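Ectonucleotide pyrophosphatase/phosphodiesterase family member 5 (Mus musculus, PDB 5VEO) is a zinc-dependent ectoenzyme that probably hydrolyses phosphodiester or pyrophosphate bonds in a restricted set of nucleotide substrates. Local coordinates at residues A[20-25]-A[60-65]; A[64-69]-A[123-128]; A[234-239]-A[304-309]; A[270-273]-A[278-281]. The protein carries 1 engineered substitution. One frame throughout, in Å; residues are numbered along the deposited sequence.

Contact 1 of 4, residues A[20-25]-A[60-65]. With ZN (zinc ion), chain E; AMP (adenosine monophosphate), chain Q.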
loop_
_atom_site.group_PDB
_atom_site.type_symbol
_atom_site.label_atom_id
_atom_site.label_comp_id
_atom_site.label_asym_id
_atom_site.label_seq_id
_atom_site.Cartn_x
_atom_site.Cartn_y
_atom_site.Cartn_z
ATOM N N SER A 20 -0.984 -9.296 0.021
ATOM C CA SER A 20 -1.576 -8.043 0.495
ATOM C C SER A 20 -3.092 -8.151 0.396
ATOM O O SER A 20 -3.641 -8.301 -0.705
ATOM C CB SER A 20 -1.097 -6.828 -0.293
ATOM O OG SER A 20 -1.783 -5.683 0.151
ATOM N N PHE A 21 -3.751 -8.130 1.554
ATOM C CA PHE A 21 -5.189 -7.910 1.630
ATOM C C PHE A 21 -5.362 -6.419 1.796
ATOM O O PHE A 21 -5.073 -5.874 2.866
ATOM C CB PHE A 21 -5.834 -8.667 2.785
ATOM C CG PHE A 21 -5.839 -10.146 2.606
ATOM C CD1 PHE A 21 -6.672 -10.727 1.667
ATOM C CD2 PHE A 21 -5.051 -10.964 3.398
ATOM C CE1 PHE A 21 -6.698 -12.070 1.497
ATOM C CE2 PHE A 21 -5.085 -12.343 3.226
ATOM C CZ PHE A 21 -5.908 -12.887 2.282
ATOM N N ASP A 22 -5.798 -5.758 0.738
ATOM C CA ASP A 22 -5.786 -4.305 0.728
ATOM C C ASP A 22 -6.626 -3.749 1.888
ATOM O O ASP A 22 -7.762 -4.180 2.110
ATOM C CB ASP A 22 -6.317 -3.807 -0.616
ATOM C CG ASP A 22 -5.961 -2.352 -0.876
ATOM O OD1 ASP A 22 -6.269 -1.524 0.021
ATOM O OD2 ASP A 22 -5.345 -2.048 -1.931
ATOM N N GLY A 23 -6.079 -2.776 2.610
ATOM C CA GLY A 23 -6.847 -2.055 3.625
ATOM C C GLY A 23 -7.139 -2.842 4.883
ATOM O O GLY A 23 -8.156 -2.597 5.550
ATOM N N PHE A 24 -6.267 -3.777 5.236
ATOM C CA PHE A 24 -6.483 -4.629 6.402
ATOM C C PHE A 24 -5.800 -3.953 7.586
ATOM O O PHE A 24 -4.602 -4.120 7.844
ATOM C CB PHE A 24 -5.972 -6.046 6.161
ATOM C CG PHE A 24 -6.568 -7.070 7.092
ATOM C CD1 PHE A 24 -6.293 -7.051 8.461
ATOM C CD2 PHE A 24 -7.441 -8.036 6.611
ATOM C CE1 PHE A 24 -6.859 -7.999 9.311
ATOM C CE2 PHE A 24 -7.995 -8.994 7.462
ATOM C CZ PHE A 24 -7.699 -8.971 8.815
ATOM N N ARG A 25 -6.577 -3.134 8.287
ATOM C CA ARG A 25 -6.100 -2.440 9.473
ATOM C C ARG A 25 -5.647 -3.457 10.521
ATOM O O ARG A 25 -6.268 -4.508 10.701
ATOM C CB ARG A 25 -7.234 -1.560 10.020
ATOM C CG ARG A 25 -6.819 -0.530 11.024
ATOM C CD ARG A 25 -7.957 0.427 11.300
ATOM N NE ARG A 25 -8.792 -0.050 12.362
ATOM C CZ ARG A 25 -9.885 0.571 12.793
ATOM N NH1 ARG A 25 -10.305 1.705 12.220
ATOM N NH2 ARG A 25 -10.555 0.054 13.825
ATOM N N PRO A 60 1.560 4.152 -3.388
ATOM C CA PRO A 60 2.815 4.426 -2.667
ATOM C C PRO A 60 3.223 3.281 -1.749
ATOM O O PRO A 60 4.408 2.934 -1.672
ATOM C CB PRO A 60 2.495 5.707 -1.885
ATOM C CG PRO A 60 1.404 6.335 -2.604
ATOM C CD PRO A 60 0.582 5.235 -3.198
ATOM N N ASN A 61 2.267 2.670 -1.043
ATOM C CA ASN A 61 2.659 1.693 -0.032
ATOM C C ASN A 61 3.045 0.345 -0.613
ATOM O O ASN A 61 3.992 -0.276 -0.124
ATOM C CB ASN A 61 1.571 1.585 1.022
ATOM C CG ASN A 61 1.788 2.622 2.064
ATOM O OD1 ASN A 61 2.577 2.413 2.984
ATOM N ND2 ASN A 61 1.206 3.802 1.864
ATOM N N HIS A 62 2.386 -0.103 -1.683
ATOM C CA HIS A 62 2.816 -1.353 -2.291
ATOM C C HIS A 62 4.180 -1.184 -2.955
ATOM O O HIS A 62 5.015 -2.093 -2.895
ATOM C CB HIS A 62 1.785 -1.868 -3.295
ATOM C CG HIS A 62 0.540 -2.451 -2.680
ATOM N ND1 HIS A 62 -0.585 -1.700 -2.442
ATOM C CD2 HIS A 62 0.238 -3.716 -2.283
ATOM C CE1 HIS A 62 -1.532 -2.470 -1.927
ATOM N NE2 HIS A 62 -1.058 -3.700 -1.820
ATOM N N TYR A 63 4.455 -0.014 -3.550
ATOM C CA TYR A 63 5.772 0.139 -4.166
ATOM C C TYR A 63 6.866 0.236 -3.101
ATOM O O TYR A 63 7.981 -0.265 -3.313
ATOM C CB TYR A 63 5.802 1.337 -5.107
ATOM C CG TYR A 63 6.795 1.202 -6.281
ATOM C CD1 TYR A 63 6.936 0.002 -6.973
ATOM C CD2 TYR A 63 7.533 2.296 -6.721
ATOM C CE1 TYR A 63 7.799 -0.109 -8.048
ATOM C CE2 TYR A 63 8.407 2.188 -7.806
ATOM C CZ TYR A 63 8.534 0.976 -8.454
ATOM O OH TYR A 63 9.371 0.822 -9.554
ATOM N N THR A 64 6.558 0.819 -1.937
ATOM C CA THR A 64 7.504 0.777 -0.826
ATOM C C THR A 64 7.826 -0.661 -0.425
ATOM O O THR A 64 8.979 -0.986 -0.124
ATOM C CB THR A 64 6.949 1.568 0.363
ATOM O OG1 THR A 64 7.045 2.961 0.060
ATOM C CG2 THR A 64 7.731 1.285 1.656
ATOM N N LEU A 65 6.832 -1.539 -0.413
ATOM C CA LEU A 65 7.087 -2.903 0.024
ATOM C C LEU A 65 8.085 -3.604 -0.881
ATOM O O LEU A 65 8.813 -4.485 -0.419
ATOM C CB LEU A 65 5.783 -3.693 0.078
ATOM C CG LEU A 65 4.770 -3.271 1.153
ATOM C CD1 LEU A 65 3.570 -4.210 1.164
ATOM C CD2 LEU A 65 5.385 -3.181 2.539
HETATM ZN ZN ZN E . -5.229 0.102 -0.165
HETATM P P AMP Q . -6.509 2.266 -2.334
HETATM O O1P AMP Q . -5.516 3.389 -2.318
HETATM O O2P AMP Q . -7.925 2.756 -2.009
HETATM O O3P AMP Q . -6.117 1.103 -1.426
HETATM O "O5'" AMP Q . -6.566 1.660 -3.815
HETATM C "C5'" AMP Q . -6.997 0.302 -3.994
HETATM C "C4'" AMP Q . -7.784 0.079 -5.255
HETATM O "O4'" AMP Q . -6.882 0.075 -6.353
HETATM C "C3'" AMP Q . -8.481 -1.282 -5.299
HETATM O "O3'" AMP Q . -9.874 -1.131 -5.127
HETATM C "C2'" AMP Q . -8.179 -1.836 -6.695
HETATM O "O2'" AMP Q . -9.300 -2.255 -7.424
HETATM C "C1'" AMP Q . -7.466 -0.687 -7.379
HETATM N N9 AMP Q . -6.421 -1.121 -8.279
HETATM C C8 AMP Q . -5.288 -1.776 -7.970
HETATM N N7 AMP Q . -4.557 -1.981 -9.093
HETATM C C5 AMP Q . -5.262 -1.428 -10.115
HETATM C C6 AMP Q . -5.084 -1.266 -11.572
HETATM N N6 AMP Q . -3.982 -1.753 -12.170
HETATM N N1 AMP Q . -6.040 -0.630 -12.272
HETATM C C2 AMP Q . -7.150 -0.128 -11.701
HETATM N N3 AMP Q . -7.388 -0.222 -10.383
HETATM C C4 AMP Q . -6.486 -0.869 -9.576
#
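The end of strand 16-21 and the turn that follows it run past helix 58-67, and the backbones are closest at S20 and H62, whose CA atoms lie 8.5 Å apart. That gap is wide enough for one imidazole ring to bridge. H62 CG lies anti to the carbonyl carbon (chi1 -74°), which sends the ring out from the helix toward the strand. There its NE2 meets S20 OG at 2.9 Å in a hydrogen bond. The hydroxyl comes to the ring's edge, near its plane, and is brought there by an extended chi1 of 176° at S20. The other ring nitrogen, ND1, is held by the carbonyl of A58, the engineered alanine at the start of the same helix, so a bond at each nitrogen fixes the rotation of the ring. H62 CE1 lies 3.8 Å from D22 OD2, again at the edge and near the plane.

This junction belongs to the active centre of the alkaline phosphatase superfamily, in which a metal ligand follows directly after a central strand of the sheet. D22 binds zinc through OD1 at 1.9 Å, while OD2 is turned to the hydroxyl of Y172; D224 and H225 complete the protein ligands. The same zinc takes O3P of adenosine monophosphate at 1.8 Å, and D22 OD1 stands 3.0 Å from that phosphate oxygen. A type II turn from F21 to F24 leads the chain away from the metal, with G23 at a positive phi of 73° and its backbone N hydrogen-bonded to D224 OD1.

Contact 2 of 4, residues A[64-69]-A[123-128]; sequences TLVTGL and AMWPGA
Beside the nucleotide site, a buried hydrophobic cluster forms where the C-terminal part of helix 58-67 meets the loop after strand 120-123, and the indole of W125 is its common partner. L65 brings CD1 to the six-membered end of the ring, 4.0 Å from W125 CH2, at the edge and near the ring plane; the two side chains cross at about a right angle. V66 comes in obliquely farther along the same side of the indole, CG1 3.8 Å from W125 NE1, and the two side chains run past each other in opposite senses. W125 reaches both because its CG is anti to the backbone N (chi1 -175°). One indole face is backed by P126, whose CD sits 3.7 Å above the plane of W125 toward the rim. H62, which is bonded to S20 beside the zinc ligand D22, meets the indole edge-to-face.

Past the helix the chain is held by side-chain bonds: T64 OG1 donates to L69 O at 2.7 Å, and T67 OG1 accepts from L69 N at 3.2 Å, an ST turn around G68. Helix and loop flank the central mixed sheet of the alkaline-phosphatase-like alpha/beta core, next to its nucleotide site.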
loop_
_atom_site.group_PDB
_atom_site.type_symbol
_atom_site.label_atom_id
_atom_site.label_comp_id
_atom_site.label_asym_id
_atom_site.label_seq_id
_atom_site.Cartn_x
_atom_site.Cartn_y
_atom_site.Cartn_z
ATOM N N THR A 64 6.558 0.819 -1.937
ATOM C CA THR A 64 7.504 0.777 -0.826
ATOM C C THR A 64 7.826 -0.661 -0.425
ATOM O O THR A 64 8.979 -0.986 -0.124
ATOM C CB THR A 64 6.949 1.568 0.363
ATOM O OG1 THR A 64 7.045 2.961 0.060
ATOM C CG2 THR A 64 7.731 1.285 1.656
ATOM N N LEU A 65 6.832 -1.539 -0.413
ATOM C CA LEU A 65 7.087 -2.903 0.024
ATOM C C LEU A 65 8.085 -3.604 -0.881
ATOM O O LEU A 65 8.813 -4.485 -0.419
ATOM C CB LEU A 65 5.783 -3.693 0.078
ATOM C CG LEU A 65 4.770 -3.271 1.153
ATOM C CD1 LEU A 65 3.570 -4.210 1.164
ATOM C CD2 LEU A 65 5.385 -3.181 2.539
ATOM N N VAL A 66 8.136 -3.236 -2.162
ATOM C CA VAL A 66 8.990 -3.935 -3.124
ATOM C C VAL A 66 10.221 -3.118 -3.517
ATOM O O VAL A 66 11.009 -3.567 -4.372
ATOM C CB VAL A 66 8.201 -4.389 -4.367
ATOM C CG1 VAL A 66 7.096 -5.349 -3.955
ATOM C CG2 VAL A 66 7.619 -3.208 -5.175
ATOM N N THR A 67 10.462 -1.976 -2.852
ATOM C CA THR A 67 11.663 -1.162 -3.054
ATOM C C THR A 67 12.390 -0.788 -1.770
ATOM O O THR A 67 13.584 -0.466 -1.837
ATOM C CB THR A 67 11.344 0.152 -3.786
ATOM O OG1 THR A 67 10.506 0.978 -2.969
ATOM C CG2 THR A 67 10.678 -0.091 -5.134
ATOM N N GLY A 68 11.718 -0.794 -0.619
ATOM C CA GLY A 68 12.320 -0.348 0.621
ATOM C C GLY A 68 12.503 1.145 0.714
ATOM O O GLY A 68 13.214 1.610 1.615
ATOM N N LEU A 69 11.864 1.905 -0.177
ATOM C CA LEU A 69 12.057 3.342 -0.284
ATOM C C LEU A 69 10.830 4.118 0.174
ATOM O O LEU A 69 9.694 3.678 0.015
ATOM C CB LEU A 69 12.358 3.739 -1.721
ATOM C CG LEU A 69 13.717 3.271 -2.274
ATOM C CD1 LEU A 69 13.746 3.445 -3.782
ATOM C CD2 LEU A 69 14.828 4.034 -1.612
ATOM N N ALA A 123 0.184 -11.989 -8.987
ATOM C CA ALA A 123 -1.239 -12.178 -9.230
ATOM C C ALA A 123 -1.964 -10.937 -8.695
ATOM O O ALA A 123 -2.402 -10.895 -7.540
ATOM C CB ALA A 123 -1.711 -13.445 -8.591
ATOM N N MET A 124 -2.018 -9.907 -9.538
ATOM C CA MET A 124 -2.768 -8.649 -9.382
ATOM C C MET A 124 -2.087 -7.647 -8.455
ATOM O O MET A 124 -2.708 -6.625 -8.094
ATOM C CB MET A 124 -4.203 -8.895 -8.915
ATOM C CG MET A 124 -4.938 -9.924 -9.771
ATOM S SD MET A 124 -4.841 -9.529 -11.526
ATOM C CE MET A 124 -6.017 -10.718 -12.191
ATOM N N TRP A 125 -0.822 -7.855 -8.122
ATOM C CA TRP A 125 -0.083 -6.914 -7.282
ATOM C C TRP A 125 0.098 -5.575 -7.995
ATOM O O TRP A 125 0.509 -5.550 -9.160
ATOM C CB TRP A 125 1.279 -7.508 -6.935
ATOM C CG TRP A 125 2.077 -6.679 -5.976
ATOM C CD1 TRP A 125 2.902 -5.637 -6.266
ATOM C CD2 TRP A 125 2.121 -6.849 -4.561
ATOM N NE1 TRP A 125 3.452 -5.132 -5.109
ATOM C CE2 TRP A 125 2.997 -5.876 -4.050
ATOM C CE3 TRP A 125 1.509 -7.738 -3.681
ATOM C CZ2 TRP A 125 3.270 -5.764 -2.680
ATOM C CZ3 TRP A 125 1.781 -7.628 -2.336
ATOM C CH2 TRP A 125 2.653 -6.649 -1.851
ATOM N N PRO A 126 -0.153 -4.449 -7.326
ATOM C CA PRO A 126 0.012 -3.132 -7.965
ATOM C C PRO A 126 1.357 -2.940 -8.662
ATOM O O PRO A 126 2.425 -3.130 -8.078
ATOM C CB PRO A 126 -0.155 -2.169 -6.785
ATOM C CG PRO A 126 -1.139 -2.865 -5.933
ATOM C CD PRO A 126 -0.755 -4.319 -5.989
ATOM N N GLY A 127 1.291 -2.529 -9.933
ATOM C CA GLY A 127 2.474 -2.295 -10.732
ATOM C C GLY A 127 3.104 -3.522 -11.356
ATOM O O GLY A 127 4.000 -3.377 -12.199
ATOM N N ALA A 128 2.688 -4.730 -10.972
ATOM C CA ALA A 128 3.340 -5.925 -11.490
ATOM C C ALA A 128 3.025 -6.174 -12.963
ATOM O O ALA A 128 3.765 -6.914 -13.627
ATOM C CB ALA A 128 2.944 -7.138 -10.646
#

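Contact 3 of 4, residues A[234-239]-A[304-309]; sequences RVIELD and AVADEG. With NAG (2-acetamido-2-deoxy-beta-D-glucopyranose), chain B.
R234 and G309 meet where a small two-stranded parallel sheet, strands 235-237 and 311-313, lies beside a four-stranded antiparallel sheet that contains strand 302-306. The CA atoms of R234 and G309 are 7.1 Å apart, and the chain segments then diverge slightly, to 8.2 Å between the CA atoms of I236 and A306.

The polar part of the contact is a side chain gripping a backbone. R234 bends at its third torsion, which swings NE back over the carbonyl of G309, and NE donates to G309 O at 2.9 Å with a nearly straight N-H...O angle of 166°. The oxygen lies close to the guanidinium plane. Seen from the carbonyl, though, the donor stands well above the plane, 51° out of it. NH2 has a partner of its own in the carbonyl of Q229, so the guanidinium is held at two points. A water adds to the join, lying 2.8 Å from R234 O and 2.7 Å from G309 O, and G309 O thereby has both the arginine and the water beside it.

The apolar part is slighter. I236 turns its CD1 to the methyl of A306, CB, at 4.2 Å, and the isoleucine also packs on L279 of the neighbouring strand 279-283.

Toward the surface the contact ends in carbohydrate. D307 OD2 accepts a hydrogen bond from the glycosylated amide of N278. The same D307 OD2 lies 3.4 Å from NAG O7, the acetamide oxygen of the attached N-acetylglucosamine.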
loop_
_atom_site.group_PDB
_atom_site.type_symbol
_atom_site.label_atom_id
_atom_site.label_comp_id
_atom_site.label_asym_id
_atom_site.label_seq_id
_atom_site.Cartn_x
_atom_site.Cartn_y
_atom_site.Cartn_z
ATOM N N ARG A 234 -18.098 15.834 9.063
ATOM C CA ARG A 234 -16.664 16.147 9.085
ATOM C C ARG A 234 -16.180 16.337 7.645
ATOM O O ARG A 234 -15.396 15.537 7.114
ATOM C CB ARG A 234 -15.881 15.055 9.794
ATOM C CG ARG A 234 -16.200 14.946 11.285
ATOM C CD ARG A 234 -15.218 14.034 11.984
ATOM N NE ARG A 234 -15.240 12.653 11.521
ATOM C CZ ARG A 234 -15.999 11.700 12.045
ATOM N NH1 ARG A 234 -16.854 11.980 13.023
ATOM N NH2 ARG A 234 -15.908 10.457 11.583
ATOM N N VAL A 235 -16.645 17.415 7.020
ATOM C CA VAL A 235 -16.313 17.734 5.635
ATOM C C VAL A 235 -15.698 19.129 5.559
ATOM O O VAL A 235 -16.222 20.086 6.146
ATOM C CB VAL A 235 -17.555 17.640 4.730
ATOM C CG1 VAL A 235 -17.269 18.204 3.372
ATOM C CG2 VAL A 235 -18.009 16.193 4.611
ATOM N N ILE A 236 -14.607 19.239 4.809
ATOM C CA ILE A 236 -14.009 20.512 4.424
ATOM C C ILE A 236 -14.322 20.708 2.949
ATOM O O ILE A 236 -13.924 19.888 2.115
ATOM C CB ILE A 236 -12.493 20.524 4.665
ATOM C CG1 ILE A 236 -12.164 20.193 6.123
ATOM C CG2 ILE A 236 -11.900 21.863 4.260
ATOM C CD1 ILE A 236 -11.089 19.180 6.264
ATOM N N GLU A 237 -15.040 21.775 2.621
ATOM C CA GLU A 237 -15.492 22.007 1.254
ATOM C C GLU A 237 -14.656 23.136 0.654
ATOM O O GLU A 237 -14.763 24.291 1.079
ATOM C CB GLU A 237 -16.981 22.331 1.220
ATOM C CG GLU A 237 -17.544 22.317 -0.174
ATOM C CD GLU A 237 -19.023 22.683 -0.213
ATOM O OE1 GLU A 237 -19.744 22.384 0.775
ATOM O OE2 GLU A 237 -19.461 23.266 -1.233
ATOM N N LEU A 238 -13.820 22.795 -0.329
ATOM C CA LEU A 238 -12.819 23.746 -0.804
ATOM C C LEU A 238 -13.460 24.968 -1.437
ATOM O O LEU A 238 -12.914 26.071 -1.337
ATOM C CB LEU A 238 -11.882 23.085 -1.815
ATOM C CG LEU A 238 -10.984 21.969 -1.262
ATOM C CD1 LEU A 238 -10.102 21.339 -2.328
ATOM C CD2 LEU A 238 -10.127 22.474 -0.121
ATOM N N ASP A 239 -14.601 24.800 -2.100
ATOM C CA ASP A 239 -15.157 25.951 -2.794
ATOM C C ASP A 239 -15.811 26.943 -1.841
ATOM O O ASP A 239 -16.274 28.002 -2.294
ATOM C CB ASP A 239 -16.107 25.479 -3.906
ATOM C CG ASP A 239 -17.365 24.819 -3.399
ATOM O OD1 ASP A 239 -17.474 24.565 -2.180
ATOM O OD2 ASP A 239 -18.246 24.539 -4.249
ATOM N N ALA A 304 -2.472 19.952 1.150
ATOM C CA ALA A 304 -3.354 20.262 2.258
ATOM C C ALA A 304 -3.857 18.948 2.831
ATOM O O ALA A 304 -4.499 18.166 2.125
ATOM C CB ALA A 304 -4.512 21.152 1.812
ATOM N N VAL A 305 -3.569 18.715 4.109
ATOM C CA VAL A 305 -3.768 17.418 4.743
ATOM C C VAL A 305 -4.916 17.528 5.735
ATOM O O VAL A 305 -4.860 18.325 6.685
ATOM C CB VAL A 305 -2.493 16.938 5.456
ATOM C CG1 VAL A 305 -2.757 15.595 6.118
ATOM C CG2 VAL A 305 -1.309 16.886 4.495
ATOM N N ALA A 306 -5.949 16.718 5.528
ATOM C CA ALA A 306 -7.059 16.667 6.478
ATOM C C ALA A 306 -6.691 15.810 7.677
ATOM O O ALA A 306 -5.993 14.792 7.543
ATOM C CB ALA A 306 -8.316 16.103 5.828
ATOM N N ASP A 307 -7.159 16.236 8.849
ATOM C CA ASP A 307 -7.024 15.433 10.056
ATOM C C ASP A 307 -7.822 14.140 9.939
ATOM O O ASP A 307 -8.765 14.022 9.148
ATOM C CB ASP A 307 -7.500 16.205 11.283
ATOM C CG ASP A 307 -6.578 17.360 11.647
ATOM O OD1 ASP A 307 -5.339 17.300 11.360
ATOM O OD2 ASP A 307 -7.109 18.319 12.248
ATOM N N GLU A 308 -7.419 13.165 10.752
ATOM C CA GLU A 308 -8.058 11.857 10.784
ATOM C C GLU A 308 -9.583 11.959 10.820
ATOM O O GLU A 308 -10.159 12.624 11.687
ATOM C CB GLU A 308 -7.558 11.086 12.000
ATOM C CG GLU A 308 -7.975 9.663 11.967
ATOM C CD GLU A 308 -7.406 8.851 13.104
ATOM O OE1 GLU A 308 -7.364 9.339 14.251
ATOM O OE2 GLU A 308 -7.028 7.707 12.834
ATOM N N GLY A 309 -10.237 11.265 9.888
ATOM C CA GLY A 309 -11.685 11.179 9.853
ATOM C C GLY A 309 -12.387 12.348 9.196
ATOM O O GLY A 309 -13.627 12.363 9.163
HETATM C C1 NAG B . -10.128 19.087 14.408
HETATM C C2 NAG B . -9.248 18.190 15.251
HETATM C C3 NAG B . -9.497 18.428 16.748
HETATM C C4 NAG B . -9.514 19.909 17.120
HETATM C C5 NAG B . -10.370 20.701 16.149
HETATM C C6 NAG B . -10.287 22.200 16.364
HETATM C C7 NAG B . -8.578 15.867 14.730
HETATM C C8 NAG B . -9.083 14.480 14.446
HETATM N N2 NAG B . -9.518 16.794 14.922
HETATM O O3 NAG B . -8.466 17.785 17.484
HETATM O O4 NAG B . -10.082 20.047 18.427
HETATM O O5 NAG B . -9.939 20.471 14.809
HETATM O O6 NAG B . -11.489 22.786 15.892
HETATM O O7 NAG B . -7.384 16.118 14.793
HETATM O O HOH W 1 -15.330 12.700 7.090
#

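Contact 4 of 4, residues A[270-273]-A[278-281]. With NAG (2-acetamido-2-deoxy-beta-D-glucopyranose), chain B.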
loop_
_atom_site.group_PDB
_atom_site.type_symbol
_atom_site.label_atom_id
_atom_site.label_comp_id
_atom_site.label_asym_id
_atom_site.label_seq_id
_atom_site.Cartn_x
_atom_site.Cartn_y
_atom_site.Cartn_z
ATOM N N ASP A 270 -3.140 31.765 0.727
ATOM C CA ASP A 270 -3.665 32.663 1.756
ATOM C C ASP A 270 -5.138 32.395 2.049
ATOM O O ASP A 270 -5.591 32.599 3.184
ATOM C CB ASP A 270 -3.506 34.128 1.346
ATOM C CG ASP A 270 -2.066 34.571 1.293
ATOM O OD1 ASP A 270 -1.186 33.852 1.809
ATOM O OD2 ASP A 270 -1.820 35.660 0.737
ATOM N N ALA A 271 -5.899 31.964 1.038
ATOM C CA ALA A 271 -7.304 31.636 1.238
ATOM C C ALA A 271 -7.475 30.342 2.020
ATOM O O ALA A 271 -8.441 30.204 2.776
ATOM C CB ALA A 271 -8.010 31.505 -0.105
ATOM N N LEU A 272 -6.558 29.394 1.860
ATOM C CA LEU A 272 -6.750 28.061 2.422
ATOM C C LEU A 272 -6.005 27.841 3.731
ATOM O O LEU A 272 -6.524 27.146 4.619
ATOM C CB LEU A 272 -6.326 27.007 1.390
ATOM C CG LEU A 272 -6.939 25.630 1.575
ATOM C CD1 LEU A 272 -8.464 25.666 1.432
ATOM C CD2 LEU A 272 -6.329 24.670 0.560
ATOM N N ALA A 273 -4.832 28.452 3.907
ATOM C CA ALA A 273 -4.061 28.215 5.120
ATOM C C ALA A 273 -4.786 28.803 6.323
ATOM O O ALA A 273 -5.102 29.997 6.350
ATOM C CB ALA A 273 -2.664 28.817 5.001
ATOM N N ASN A 278 -9.245 21.695 10.696
ATOM C CA ASN A 278 -8.859 20.310 10.449
ATOM C C ASN A 278 -8.234 20.115 9.076
ATOM O O ASN A 278 -8.077 18.978 8.615
ATOM C CB ASN A 278 -10.065 19.390 10.644
ATOM C CG ASN A 278 -10.595 19.486 12.054
ATOM O OD1 ASN A 278 -11.682 19.995 12.287
ATOM N ND2 ASN A 278 -9.792 19.024 13.013
ATOM N N LEU A 279 -7.809 21.194 8.441
ATOM C CA LEU A 279 -7.078 21.127 7.181
ATOM C C LEU A 279 -5.773 21.887 7.363
ATOM O O LEU A 279 -5.780 23.115 7.512
ATOM C CB LEU A 279 -7.890 21.719 6.034
ATOM C CG LEU A 279 -7.215 21.566 4.681
ATOM C CD1 LEU A 279 -7.216 20.107 4.195
ATOM C CD2 LEU A 279 -7.909 22.440 3.690
ATOM N N THR A 280 -4.659 21.169 7.356
ATOM C CA THR A 280 -3.353 21.791 7.517
ATOM C C THR A 280 -2.734 21.966 6.139
ATOM O O THR A 280 -2.459 20.983 5.432
ATOM C CB THR A 280 -2.443 20.976 8.431
ATOM O OG1 THR A 280 -3.073 20.810 9.704
ATOM C CG2 THR A 280 -1.097 21.682 8.618
ATOM N N VAL A 281 -2.496 23.218 5.767
ATOM C CA VAL A 281 -2.018 23.561 4.432
ATOM C C VAL A 281 -0.508 23.758 4.484
ATOM O O VAL A 281 -0.013 24.632 5.213
ATOM C CB VAL A 281 -2.717 24.823 3.905
ATOM C CG1 VAL A 281 -2.216 25.163 2.511
ATOM C CG2 VAL A 281 -4.240 24.643 3.912
HETATM C C1 NAG B . -10.128 19.087 14.408
HETATM C C2 NAG B . -9.248 18.190 15.251
HETATM C C3 NAG B . -9.497 18.428 16.748
HETATM C C4 NAG B . -9.514 19.909 17.120
HETATM C C5 NAG B . -10.370 20.701 16.149
HETATM C C6 NAG B . -10.287 22.200 16.364
HETATM C C7 NAG B . -8.578 15.867 14.730
HETATM C C8 NAG B . -9.083 14.480 14.446
HETATM N N2 NAG B . -9.518 16.794 14.922
HETATM O O3 NAG B . -8.466 17.785 17.484
HETATM O O4 NAG B . -10.082 20.047 18.427
HETATM O O5 NAG B . -9.939 20.471 14.809
HETATM O O6 NAG B . -11.489 22.786 15.892
HETATM O O7 NAG B . -7.384 16.118 14.793
HETATM O O HOH W 2 -7.259 25.255 6.508
#
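This is apolar packing between the C-terminal end of helix 265-272 and the start of strand 279-283, an outer strand of the four-stranded antiparallel sheet; a connection of six residues, A273 to N278, turns the chain from one to the other. The backbones approach most closely at A273 and V281, with CA atoms 5.1 Å apart.

L272 and V281 carry most of the packing. With CG anti to the backbone N (chi1 -157°), the branch point of L272 is placed between two strand side chains: CG lies 3.9 Å from L279 CD2 and 3.7 Å from V281 CG2. That same V281 CG2 also comes to 3.5 Å from L272 O. The leucine meets V281 at about a right angle and L279 at a slant. Because L279 and V281 are two apart on an extended strand, both turn toward the helix while T280 turns away. A273 adds a further touch, its CB 4.1 Å from V281 CB. The same strand side chains also reach A304 on the adjacent strand 302-306, while L272 touches L238 and Y241.

One water joins the main chains, 2.8 Å from L272 O at the helix end and 2.8 Å from L279 O on the strand. Just before the strand, N278 carries N-linked N-acetylglucosamine through a 1.4 Å bond from ND2 to C1, and N278, L279 and T280 spell the N-X-T glycosylation sequon. The chemistry therefore divides: methyl and methine groups hold helix and strand together, water serves the two carbonyl oxygens between them, and the sugar is attached at the strand's start, at the amide of N278.

In the fold
Contacts 1 and 2 form one neighbourhood, their centres about 8 Å apart; they share helix 58-67 and residues T64 and L65, and W125 of contact 2 packs on S20 and H62 of contact 1. Contacts 3 and 4 form a second, centres about 9 Å apart, joined through neighbouring strands 279-283 and 302-306. Centres of contacts 1 and 3 lie about 23 Å apart, those of contacts 2 and 4 about 33 Å, though contacts 1 and 3 come within about 7 Å at their nearest atoms. Along the chain the first pair precedes the second, and contact 4 falls between the two segments of contact 3. The zinc and nucleotide site thus lies in the mixed-sheet core, the second pair in the four-stranded antiparallel region.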